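Local atomic coordinates of sugar ABC transporter (Agrobacterium radiobacter, PDB entry 4RXT), a protein that probably binds carbohydrates in the periplasm for an ABC importer and is found here with arabinopyranose held between its two lobes. Residues G25-K28 with A29-L33; T152-L155 with D156-T160; D174-A177 with T178-L181; S200-I203 with M204-V208; M252-D255 with G256-A260. All blocks are in the same frame, centred on the assembly; numbering follows the deposited sequence.

Contact 1 (G25-K28 with A29-L33); sequences GARK and AGKDL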
loop_
_atom_site.group_PDB
_atom_site.type_symbol
_atom_site.label_atom_id
_atom_site.label_comp_id
_atom_site.label_asym_id
_atom_site.label_seq_id
_atom_site.Cartn_x
_atom_site.Cartn_y
_atom_site.Cartn_z
ATOM N N GLY A 25 -8.722 11.865 3.685
ATOM C CA GLY A 25 -9.557 11.988 2.509
ATOM C C GLY A 25 -11.042 11.703 2.790
ATOM O O GLY A 25 -11.933 12.455 2.356
ATOM N N ALA A 26 -11.286 10.591 3.496
ATOM C CA ALA A 26 -12.621 10.187 3.867
ATOM C C ALA A 26 -13.293 11.258 4.729
ATOM O O ALA A 26 -14.480 11.562 4.557
ATOM C CB ALA A 26 -12.573 8.848 4.601
ATOM N N ARG A 27 -12.513 11.835 5.644
ATOM C CA ARG A 27 -13.012 12.879 6.563
ATOM C C ARG A 27 -13.467 14.108 5.765
ATOM O O ARG A 27 -14.540 14.690 6.021
ATOM C CB ARG A 27 -11.898 13.295 7.583
ATOM C CG ARG A 27 -12.326 14.235 8.683
ATOM C CD ARG A 27 -11.134 14.527 9.587
ATOM N NE ARG A 27 -10.524 13.256 10.038
ATOM C CZ ARG A 27 -9.235 12.920 9.911
ATOM N NH1 ARG A 27 -8.813 11.749 10.357
ATOM N NH2 ARG A 27 -8.353 13.744 9.359
ATOM N N LYS A 28 -12.605 14.532 4.839
ATOM C CA LYS A 28 -12.893 15.733 4.053
ATOM C C LYS A 28 -14.170 15.491 3.229
ATOM O O LYS A 28 -15.060 16.350 3.127
ATOM C CB LYS A 28 -11.700 16.093 3.166
ATOM C CG LYS A 28 -11.871 17.360 2.343
ATOM C CD LYS A 28 -12.022 18.604 3.200
ATOM C CE LYS A 28 -12.082 19.889 2.347
ATOM N NZ LYS A 28 -12.639 19.674 0.979
ATOM N N ALA A 29 -14.265 14.297 2.646
ATOM C CA ALA A 29 -15.460 13.941 1.873
ATOM C C ALA A 29 -16.721 13.991 2.739
ATOM O O ALA A 29 -17.752 14.495 2.308
ATOM C CB ALA A 29 -15.316 12.580 1.242
ATOM N N GLY A 30 -16.632 13.457 3.960
ATOM C CA GLY A 30 -17.758 13.515 4.881
ATOM C C GLY A 30 -18.223 14.956 5.093
ATOM O O GLY A 30 -19.404 15.253 5.065
ATOM N N LYS A 31 -17.274 15.837 5.306
ATOM C CA LYS A 31 -17.571 17.267 5.541
ATOM C C LYS A 31 -18.151 17.905 4.267
ATOM O O LYS A 31 -19.136 18.666 4.301
ATOM C CB LYS A 31 -16.309 18.014 5.994
ATOM C CG LYS A 31 -15.855 17.727 7.429
ATOM C CD LYS A 31 -14.767 18.707 7.909
ATOM C CE LYS A 31 -13.517 18.028 8.489
ATOM N NZ LYS A 31 -13.619 17.641 9.934
ATOM N N ASP A 32 -17.537 17.607 3.127
ATOM C CA ASP A 32 -17.945 18.257 1.876
ATOM C C ASP A 32 -19.355 17.840 1.493
ATOM O O ASP A 32 -20.148 18.649 1.006
ATOM C CB ASP A 32 -17.007 17.917 0.702
ATOM C CG ASP A 32 -15.680 18.631 0.761
ATOM O OD1 ASP A 32 -15.493 19.508 1.646
ATOM O OD2 ASP A 32 -14.806 18.292 -0.090
ATOM N N LEU A 33 -19.656 16.564 1.716
ATOM C CA LEU A 33 -20.843 15.936 1.145
ATOM C C LEU A 33 -21.994 15.802 2.150
ATOM O O LEU A 33 -23.087 15.400 1.791
ATOM C CB LEU A 33 -20.492 14.535 0.611
ATOM C CG LEU A 33 -19.412 14.438 -0.469
ATOM C CD1 LEU A 33 -19.157 12.981 -0.833
ATOM C CD2 LEU A 33 -19.804 15.256 -1.697
#
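Lys28 and Asp32 stand one turn apart on the same helix and carry its charged pairing, an i to i+4 salt bridge. The ammonium NZ of Lys28 lies 2.8 Å from OD2 of Asp32, meeting the syn lone pair of that oxygen. A second, weak bond runs from Lys28 NZ to Asp32 OD1 at 2.9 Å. A bend explains how the lysine arrives: its chain leaves with CG anti to the backbone N and then turns at chi2 (63°), which carries CE over to within 3.5 Å of Asp32 OD1. OD2 of Asp32 has a further partner in the hydroxyl of Tyr254, and with an ammonium and a phenol both at hand the carboxylate is probably kept ionised.

Like charges are handled differently next door. Arg27 and Lys31 run side by side in the same direction, the end of the lysine lying along the arginine's aliphatic part, with Lys31 NZ 3.9 Å from Arg27 CG. The charged ends stay apart, Arg27 NE being 5.4 Å from Lys31 NZ, while NH1 of Arg27 makes a salt bridge to Glu39.

Beneath the side chains the backbone bonds follow the regular alpha-helical pattern, from Ala29 N to Gly25 O through Asp32 N to Lys28 O at 2.8 Å.

Helix 17-33 connects strands 9-11 and 39-41 in a beta-alpha-beta unit. Its charged residues line the outer side, whereas Ala26 and Ala29 lie against helix 249-264, the first touching Ile257 and the second both Ile257 and Tyr254.

Contact 2 (T152-L155 with D156-T160); sequences TGFL and DQVKT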
loop_
_atom_site.group_PDB
_atom_site.type_symbol
_atom_site.label_atom_id
_atom_site.label_comp_id
_atom_site.label_asym_id
_atom_site.label_seq_id
_atom_site.Cartn_x
_atom_site.Cartn_y
_atom_site.Cartn_z
ATOM N N THR A 152 4.192 -10.305 -7.149
ATOM C CA THR A 152 4.048 -10.973 -8.458
ATOM C C THR A 152 4.550 -10.064 -9.586
ATOM O O THR A 152 5.315 -10.471 -10.460
ATOM C CB THR A 152 2.579 -11.382 -8.664
ATOM O OG1 THR A 152 2.245 -12.394 -7.704
ATOM C CG2 THR A 152 2.374 -11.979 -10.049
ATOM N N GLY A 153 4.111 -8.813 -9.574
ATOM C CA GLY A 153 4.451 -7.919 -10.649
ATOM C C GLY A 153 5.966 -7.739 -10.700
ATOM O O GLY A 153 6.587 -7.754 -11.777
ATOM N N PHE A 154 6.588 -7.570 -9.523
ATOM C CA PHE A 154 8.037 -7.438 -9.425
ATOM C C PHE A 154 8.782 -8.672 -9.923
ATOM O O PHE A 154 9.707 -8.576 -10.746
ATOM C CB PHE A 154 8.406 -7.110 -7.958
ATOM C CG PHE A 154 9.899 -7.053 -7.698
ATOM C CD1 PHE A 154 10.623 -5.890 -7.931
ATOM C CD2 PHE A 154 10.567 -8.152 -7.178
ATOM C CE1 PHE A 154 11.985 -5.850 -7.698
ATOM C CE2 PHE A 154 11.929 -8.099 -6.913
ATOM C CZ PHE A 154 12.639 -6.957 -7.187
ATOM N N LEU A 155 8.413 -9.828 -9.375
ATOM C CA LEU A 155 9.102 -11.070 -9.705
ATOM C C LEU A 155 8.999 -11.382 -11.218
ATOM O O LEU A 155 9.989 -11.764 -11.833
ATOM C CB LEU A 155 8.593 -12.250 -8.853
ATOM C CG LEU A 155 8.931 -12.197 -7.353
ATOM C CD1 LEU A 155 8.281 -13.345 -6.610
ATOM C CD2 LEU A 155 10.442 -12.147 -7.120
ATOM N N ASP A 156 7.810 -11.211 -11.791
ATOM C CA ASP A 156 7.576 -11.459 -13.186
ATOM C C ASP A 156 8.429 -10.553 -14.078
ATOM O O ASP A 156 9.051 -10.982 -15.049
ATOM C CB ASP A 156 6.094 -11.252 -13.514
ATOM C CG ASP A 156 5.178 -12.350 -12.921
ATOM O OD1 ASP A 156 5.668 -13.380 -12.391
ATOM O OD2 ASP A 156 3.940 -12.145 -12.991
ATOM N N GLN A 157 8.489 -9.277 -13.732
ATOM C CA GLN A 157 9.244 -8.312 -14.547
ATOM C C GLN A 157 10.738 -8.646 -14.445
ATOM O O GLN A 157 11.492 -8.631 -15.416
ATOM C CB GLN A 157 8.941 -6.883 -14.036
ATOM C CG GLN A 157 9.504 -5.789 -14.930
ATOM C CD GLN A 157 8.732 -5.569 -16.217
ATOM O OE1 GLN A 157 7.991 -6.429 -16.677
ATOM N NE2 GLN A 157 8.906 -4.412 -16.812
ATOM N N VAL A 158 11.186 -8.951 -13.231
ATOM C CA VAL A 158 12.583 -9.333 -13.069
ATOM C C VAL A 158 12.947 -10.525 -13.935
ATOM O O VAL A 158 14.015 -10.584 -14.600
ATOM C CB VAL A 158 12.962 -9.552 -11.598
ATOM C CG1 VAL A 158 14.355 -10.173 -11.471
ATOM C CG2 VAL A 158 12.993 -8.196 -10.898
ATOM N N LYS A 159 12.066 -11.499 -13.900
ATOM C CA LYS A 159 12.333 -12.748 -14.618
ATOM C C LYS A 159 12.440 -12.572 -16.129
ATOM O O LYS A 159 13.331 -13.167 -16.770
ATOM C CB LYS A 159 11.274 -13.767 -14.321
ATOM C CG LYS A 159 11.581 -15.095 -15.036
ATOM C CD LYS A 159 10.780 -16.269 -14.584
ATOM C CE LYS A 159 11.143 -17.465 -15.449
ATOM N NZ LYS A 159 12.326 -18.246 -15.031
ATOM N N THR A 160 11.580 -11.756 -16.714
ATOM C CA THR A 160 11.564 -11.656 -18.188
ATOM C C THR A 160 12.473 -10.523 -18.711
ATOM O O THR A 160 13.183 -10.657 -19.714
ATOM C CB THR A 160 10.149 -11.540 -18.752
ATOM O OG1 THR A 160 9.556 -10.360 -18.295
ATOM C CG2 THR A 160 9.303 -12.672 -18.264
#
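Phe154 and Val158 make the central contact, one turn apart on helix 145-161. Methyl CG2 of Val158 sits over one face of the phenyl ring in a CH-pi contact, 4.0 Å from the centroid of the Phe154 ring and 15° off its normal, shifted somewhat toward the rim at CZ. Valine's chi1 of 171° sends CG1 anti to the backbone N and leaves CG2 turned back along the helix, where it also lies 3.3 Å from Phe154 O.

On another side of the helix, Thr152 and Asp156 run alongside each other. Here methyl CG2 of Thr152 approaches OD2 of Asp156 to 3.3 Å, an apolar group beside a carboxylate oxygen and not a hydrogen bond. The threonine hydroxyl is engaged one turn earlier, with Glu148 O.

The next shell fixes these groups. Asp156 N to Thr152 O and Val158 N to Phe154 O, both 2.9 Å, set the spacing of each pair, and the Phe154 ring is stacked with Phe198. Gln157 bends away at chi2 to bond through NE2 with Asp118.

The helix links strands 133-139 and 165-172 in a beta-alpha-beta unit. Phe154 and Val158 both meet Ala117 of helix 109-128, and Leu155 and Val158 reach Val167 on strand 165-172.

Contact 3 (D174-A177 with T178-L181); sequences DGQA and TTGL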
loop_
_atom_site.group_PDB
_atom_site.type_symbol
_atom_site.label_atom_id
_atom_site.label_comp_id
_atom_site.label_asym_id
_atom_site.label_seq_id
_atom_site.Cartn_x
_atom_site.Cartn_y
_atom_site.Cartn_z
ATOM N N ASP A 174 6.430 -9.218 10.015
ATOM C CA ASP A 174 5.275 -9.371 10.903
ATOM C C ASP A 174 4.543 -8.030 11.073
ATOM O O ASP A 174 3.971 -7.726 12.138
ATOM C CB ASP A 174 5.743 -9.866 12.276
ATOM C CG ASP A 174 6.681 -8.917 12.955
ATOM O OD1 ASP A 174 7.078 -7.882 12.356
ATOM O OD2 ASP A 174 7.009 -9.238 14.116
ATOM N N GLY A 175 4.588 -7.214 10.031
ATOM C CA GLY A 175 3.936 -5.944 10.064
ATOM C C GLY A 175 4.655 -4.809 10.762
ATOM O O GLY A 175 4.125 -3.731 10.775
ATOM N N GLN A 176 5.845 -5.042 11.303
ATOM C CA GLN A 176 6.595 -3.985 11.987
ATOM C C GLN A 176 7.858 -3.551 11.239
ATOM O O GLN A 176 8.662 -4.364 10.791
ATOM C CB GLN A 176 6.991 -4.422 13.390
ATOM C CG GLN A 176 5.871 -5.026 14.189
ATOM C CD GLN A 176 6.362 -5.509 15.524
ATOM O OE1 GLN A 176 6.382 -4.769 16.492
ATOM N NE2 GLN A 176 6.770 -6.758 15.578
ATOM N N ALA A 177 8.036 -2.228 11.147
ATOM C CA ALA A 177 9.201 -1.647 10.498
ATOM C C ALA A 177 10.480 -2.198 11.097
ATOM O O ALA A 177 11.461 -2.443 10.385
ATOM C CB ALA A 177 9.182 -0.114 10.571
ATOM N N THR A 178 10.497 -2.377 12.410
ATOM C CA THR A 178 11.719 -2.854 13.054
ATOM C C THR A 178 12.106 -4.262 12.596
ATOM O O THR A 178 13.255 -4.593 12.524
ATOM C CB THR A 178 11.597 -2.841 14.593
ATOM O OG1 THR A 178 10.401 -3.523 14.964
ATOM C CG2 THR A 178 11.577 -1.408 15.118
ATOM N N THR A 179 11.105 -5.072 12.305
ATOM C CA THR A 179 11.363 -6.390 11.746
ATOM C C THR A 179 11.959 -6.313 10.326
ATOM O O THR A 179 12.883 -7.046 10.008
ATOM C CB THR A 179 10.092 -7.231 11.781
ATOM O OG1 THR A 179 9.561 -7.225 13.113
ATOM C CG2 THR A 179 10.423 -8.662 11.368
ATOM N N GLY A 180 11.437 -5.394 9.517
ATOM C CA GLY A 180 12.053 -5.028 8.226
ATOM C C GLY A 180 13.539 -4.673 8.341
ATOM O O GLY A 180 14.402 -5.131 7.574
ATOM N N LEU A 181 13.804 -3.807 9.309
ATOM C CA LEU A 181 15.153 -3.417 9.606
ATOM C C LEU A 181 16.067 -4.629 9.911
ATOM O O LEU A 181 17.155 -4.780 9.348
ATOM C CB LEU A 181 15.107 -2.370 10.733
ATOM C CG LEU A 181 16.385 -1.565 10.979
ATOM C CD1 LEU A 181 16.087 -0.356 11.851
ATOM C CD2 LEU A 181 17.464 -2.355 11.655
#
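Asp174 and Thr179 meet at an oblique angle where the chain turns from a loop into a helix. The hydroxyl OG1 of Thr179 donates to OD1 of Asp174 at 2.7 Å, reaching that oxygen on the syn side but 30° out of the carboxylate plane. Two torsions bring the groups together. Asp174 has its CG between the backbone N and the carbonyl carbon (chi1 61°), so the carboxylate is folded over the following residues, while Thr179 keeps OG1 beside its own backbone N, on the side facing the loop.

A second donor reaches Asp174 OD1 from the opposite face of the carboxylate: Gln176 N, at 3.3 Å and 38° out of the plane, closes an Asx turn. OD1 is thus gripped from above and below, and the carboxylate is tied at once to the turn and to the first turn of the helix.

The other carboxylate oxygen faces the Gln176 side chain. In one of its two conformers, Gln176 NE2 lies 2.9 Å from Asp174 OD2, with the oxygen close to the amide plane although the amide itself comes from above the carboxylate. Gln176 also holds the N-cap position, and its backbone O takes the bond from Gly180 N (3.2 Å) and a weak one from Thr179 N.

This surface turn joins strand 165-172 to helix 177-190. The backbone of Gly175 is bonded to that of Asn140, and the helix leans on helix 202-214, with Ala177 against Ile203 and Gln206 and Leu181 against Gln210 and Glu214.

Contact 4 (S200-I203 with M204-V208); sequences SNLI and MAQGV. With ARA (alpha-L-arabinopyranose), chain B.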
loop_
_atom_site.group_PDB
_atom_site.type_symbol
_atom_site.label_atom_id
_atom_site.label_comp_id
_atom_site.label_asym_id
_atom_site.label_seq_id
_atom_site.Cartn_x
_atom_site.Cartn_y
_atom_site.Cartn_z
ATOM N N SER A 200 8.067 -3.411 -0.233
ATOM C CA SER A 200 6.873 -3.191 -1.053
ATOM C C SER A 200 5.694 -2.431 -0.416
ATOM O O SER A 200 4.600 -2.423 -0.972
ATOM C CB SER A 200 6.353 -4.498 -1.584
ATOM O OG SER A 200 5.957 -5.296 -0.491
ATOM N N ASN A 201 5.920 -1.816 0.745
ATOM C CA ASN A 201 4.943 -0.878 1.293
ATOM C C ASN A 201 5.655 0.154 2.188
ATOM O O ASN A 201 6.853 0.058 2.408
ATOM C CB ASN A 201 3.788 -1.621 1.992
ATOM C CG ASN A 201 4.114 -2.033 3.426
ATOM O OD1 ASN A 201 5.273 -2.288 3.771
ATOM N ND2 ASN A 201 3.106 -2.085 4.262
ATOM N N LEU A 202 4.879 1.068 2.753
ATOM C CA LEU A 202 5.481 2.133 3.564
ATOM C C LEU A 202 6.316 1.560 4.724
ATOM O O LEU A 202 7.399 2.037 5.029
ATOM C CB LEU A 202 4.391 3.018 4.127
ATOM C CG LEU A 202 4.853 4.102 5.101
ATOM C CD1 LEU A 202 5.780 5.026 4.348
ATOM C CD2 LEU A 202 3.635 4.822 5.646
ATOM N N ILE A 203 5.750 0.580 5.409
ATOM C CA ILE A 203 6.319 0.049 6.634
ATOM C C ILE A 203 7.662 -0.617 6.361
ATOM O O ILE A 203 8.632 -0.435 7.061
ATOM C CB ILE A 203 5.343 -0.931 7.351
ATOM C CG1 ILE A 203 3.954 -0.286 7.557
ATOM C CG2 ILE A 203 5.931 -1.425 8.672
ATOM C CD1 ILE A 203 3.998 1.065 8.249
ATOM N N MET A 204 7.713 -1.402 5.289
ATOM C CA MET A 204 8.986 -1.979 4.909
ATOM C C MET A 204 9.984 -0.953 4.373
ATOM O O MET A 204 11.198 -1.046 4.645
ATOM C CB MET A 204 8.800 -3.142 3.917
ATOM C CG MET A 204 8.097 -4.378 4.471
ATOM S SD MET A 204 8.956 -5.198 5.884
ATOM C CE MET A 204 8.178 -4.387 7.299
ATOM N N ALA A 205 9.495 0.032 3.640
ATOM C CA ALA A 205 10.388 1.137 3.238
ATOM C C ALA A 205 11.031 1.870 4.432
ATOM O O ALA A 205 12.206 2.192 4.407
ATOM C CB ALA A 205 9.633 2.120 2.373
ATOM N N GLN A 206 10.244 2.100 5.463
ATOM C CA GLN A 206 10.778 2.730 6.694
ATOM C C GLN A 206 11.889 1.885 7.274
ATOM O O GLN A 206 12.963 2.379 7.557
ATOM C CB GLN A 206 9.661 2.886 7.733
ATOM C CG GLN A 206 8.562 3.883 7.370
ATOM C CD GLN A 206 7.310 3.736 8.234
ATOM O OE1 GLN A 206 7.053 2.684 8.850
ATOM N NE2 GLN A 206 6.541 4.803 8.315
ATOM N N GLY A 207 11.606 0.626 7.537
ATOM C CA GLY A 207 12.577 -0.268 8.155
ATOM C C GLY A 207 13.810 -0.586 7.335
ATOM O O GLY A 207 14.940 -0.563 7.831
ATOM N N VAL A 208 13.603 -0.900 6.059
ATOM C CA VAL A 208 14.726 -1.196 5.164
ATOM C C VAL A 208 15.579 0.063 4.918
ATOM O O VAL A 208 16.824 0.013 4.958
ATOM C CB VAL A 208 14.221 -1.776 3.830
ATOM C CG1 VAL A 208 15.344 -1.911 2.799
ATOM C CG2 VAL A 208 13.576 -3.113 4.113
HETATM C C1 ARA B . 0.353 0.574 1.564
HETATM C C2 ARA B . -0.500 -0.541 0.928
HETATM C C3 ARA B . -1.425 -1.129 1.981
HETATM C C4 ARA B . -0.651 -1.552 3.242
HETATM C C5 ARA B . 0.705 -0.981 3.264
HETATM O O1 ARA B . 1.379 0.452 0.586
HETATM O O2 ARA B . -1.307 -0.018 -0.144
HETATM O O3 ARA B . -2.179 -2.191 1.372
HETATM O O4 ARA B . -0.332 -2.945 3.260
HETATM O O5 ARA B . 0.793 0.408 2.906
#
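Asn201 and Met204 form the buried, hydrogen-bonded end of this contact, where Asn201 caps the helix. OD1 of Asn201 accepts from Met204 N at 3.0 Å, the N-H pointing almost straight at it (170°), and also lies 3.6 Å from Met204 CG. With chi1 at 83°, CG is tucked in above the asparagine's own backbone, which curls the amide over the first helical turn. Met204 is bent at chi2 and chi3, which returns CE to within 4.0 Å of Ile203 CG2.

The same asparagine belongs to the arabinopyranose pocket, its CB 3.5 Å from O1 of the sugar. Here the loop after strand 194-199 passes into helix 202-214 of a beta-alpha-beta unit, so the N-terminal end of the helix faces the ligand, as is common in periplasmic binding proteins. Arg150 bonds both to Ser200 O and to the sugar, tying the residue before the cap to the sugar site.

The other side is partly exposed, and its side chains meet by van der Waals contact without a hydrogen bond between them. Gln206 runs alongside Ile203, with OE1 of the amide 3.5 Å from Ile203 CD1, and crosses Leu202, whose CG lies 3.7 Å from Gln206 NE2. In both, a polar amide atom lies against aliphatic carbon; NE2 bonds instead to Asp229, and Thr232 of helix 230-238 touches Leu202, Ala205 and Gln206.

Contact 5 (M252-D255 with G256-A260); sequences MGYD and GIKTA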
loop_
_atom_site.group_PDB
_atom_site.type_symbol
_atom_site.label_atom_id
_atom_site.label_comp_id
_atom_site.label_asym_id
_atom_site.label_seq_id
_atom_site.Cartn_x
_atom_site.Cartn_y
_atom_site.Cartn_z
ATOM N N MET A 252 -8.333 7.573 -2.622
ATOM C CA MET A 252 -9.026 6.348 -2.209
ATOM C C MET A 252 -10.036 6.635 -1.075
ATOM O O MET A 252 -11.183 6.148 -1.101
ATOM C CB MET A 252 -8.051 5.217 -1.824
ATOM C CG MET A 252 -7.262 4.582 -2.978
ATOM S SD MET A 252 -6.099 3.328 -2.273
ATOM C CE MET A 252 -4.595 3.770 -3.156
ATOM N N GLY A 253 -9.637 7.429 -0.083
ATOM C CA GLY A 253 -10.520 7.811 1.014
ATOM C C GLY A 253 -11.658 8.724 0.572
ATOM O O GLY A 253 -12.825 8.470 0.866
ATOM N N TYR A 254 -11.297 9.762 -0.177
ATOM C CA TYR A 254 -12.257 10.773 -0.605
ATOM C C TYR A 254 -13.287 10.189 -1.564
ATOM O O TYR A 254 -14.506 10.287 -1.341
ATOM C CB TYR A 254 -11.541 11.981 -1.226
ATOM C CG TYR A 254 -12.472 13.161 -1.409
ATOM C CD1 TYR A 254 -13.359 13.211 -2.474
ATOM C CD2 TYR A 254 -12.521 14.184 -0.461
ATOM C CE1 TYR A 254 -14.241 14.271 -2.614
ATOM C CE2 TYR A 254 -13.386 15.258 -0.596
ATOM C CZ TYR A 254 -14.242 15.301 -1.670
ATOM O OH TYR A 254 -15.110 16.366 -1.745
ATOM N N ASP A 255 -12.784 9.651 -2.672
ATOM C CA ASP A 255 -13.631 9.134 -3.705
ATOM C C ASP A 255 -14.260 7.821 -3.242
ATOM O O ASP A 255 -15.304 7.437 -3.763
ATOM C CB ASP A 255 -12.896 8.967 -5.021
ATOM C CG ASP A 255 -12.719 10.278 -5.761
ATOM O OD1 ASP A 255 -13.312 11.304 -5.354
ATOM O OD2 ASP A 255 -12.013 10.277 -6.779
ATOM N N GLY A 256 -13.657 7.142 -2.269
ATOM C CA GLY A 256 -14.340 6.008 -1.630
ATOM C C GLY A 256 -15.653 6.391 -0.981
ATOM O O GLY A 256 -16.692 5.776 -1.219
ATOM N N ILE A 257 -15.590 7.386 -0.100
ATOM C CA ILE A 257 -16.793 7.925 0.520
ATOM C C ILE A 257 -17.772 8.494 -0.505
ATOM O O ILE A 257 -18.957 8.198 -0.467
ATOM C CB ILE A 257 -16.461 8.978 1.576
ATOM C CG1 ILE A 257 -15.693 8.340 2.726
ATOM C CG2 ILE A 257 -17.740 9.688 2.044
ATOM C CD1 ILE A 257 -16.410 7.253 3.519
ATOM N N LYS A 258 -17.269 9.292 -1.434
ATOM C CA LYS A 258 -18.140 9.862 -2.479
ATOM C C LYS A 258 -18.886 8.745 -3.270
ATOM O O LYS A 258 -20.109 8.852 -3.513
ATOM C CB LYS A 258 -17.335 10.771 -3.402
ATOM C CG LYS A 258 -18.124 11.588 -4.392
ATOM C CD LYS A 258 -17.232 12.600 -5.081
ATOM C CE LYS A 258 -18.050 13.492 -5.985
ATOM N NZ LYS A 258 -17.216 14.635 -6.399
ATOM N N THR A 259 -18.155 7.699 -3.650
ATOM C CA THR A 259 -18.753 6.548 -4.349
ATOM C C THR A 259 -19.752 5.800 -3.502
ATOM O O THR A 259 -20.827 5.464 -3.969
ATOM C CB THR A 259 -17.646 5.586 -4.809
ATOM O OG1 THR A 259 -16.748 6.296 -5.684
ATOM C CG2 THR A 259 -18.230 4.354 -5.482
ATOM N N ALA A 260 -19.409 5.575 -2.236
ATOM C CA ALA A 260 -20.319 4.893 -1.329
ATOM C C ALA A 260 -21.625 5.689 -1.164
ATOM O O ALA A 260 -22.695 5.101 -1.143
ATOM C CB ALA A 260 -19.674 4.659 0.036
#
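Asp255 and Thr259 are joined by two hydrogen bonds that share one acceptor. The carbonyl O of Asp255 takes both from the one threonine, from Thr259 OG1 at 2.7 Å and from Thr259 N at 2.9 Å, and the donors come from opposite faces of the carbonyl plane. With chi1 at -59°, Thr259 holds OG1 beside its own backbone N, directing the hydroxyl back to the previous turn, where it is satisfied within the helix.

Other main-chain bonds vary in quality. Ile257 N to Gly253 O is nearly straight at 173°, whereas Gly256 N to Met252 O is weak, bent to 128° despite a length of 2.9 Å. At that point the backbones press together, with Gly256 CA about 3.2 Å from Met252 O, a closeness allowed by the bare glycine.

Side-chain packing is lighter. Lys258 stretches out fully and passes Tyr254 obliquely, its CD 4.2 Å from CE1 of the ring, and also runs beside Asp255. That pair of opposite charges stays 5.2 Å apart, measured from Asp255 OD1 to Lys258 NZ; Asp255 OD2 instead makes a salt bridge to Arg251, one turn earlier.

Helix 249-264 follows strand 243-246 of one lobe but packs on the other: Ile257 and Ala260 lie on Val67, and Thr259 on Ser103. Such a passage of the chain between lobes is characteristic of type I periplasmic binding proteins, and the side chain of Met252, beside Asp93 and about 6 Å from the sugar, brings the start of this helix to the binding cleft.

Contacts 1 and 5 belong to one lobe, on adjoining helices that touch with their centres about 9 Å apart; contacts 2, 3 and 4 lie in the other. Contacts 3 and 4 also touch, methyl CG2 of Ile203 lying 3.3 Å from Ala177 N, and both concern helix beginnings, yet the first is a surface turn knotted by a carboxylate and the second a buried amide cap at the sugar. The others are mid-helix or near a helix end and partly buried. Their chemistry follows the facing: an outward salt bridge in contact 1, an inward methyl-on-ring contact in contact 2, and a helix-internal hydroxyl bond in contact 5.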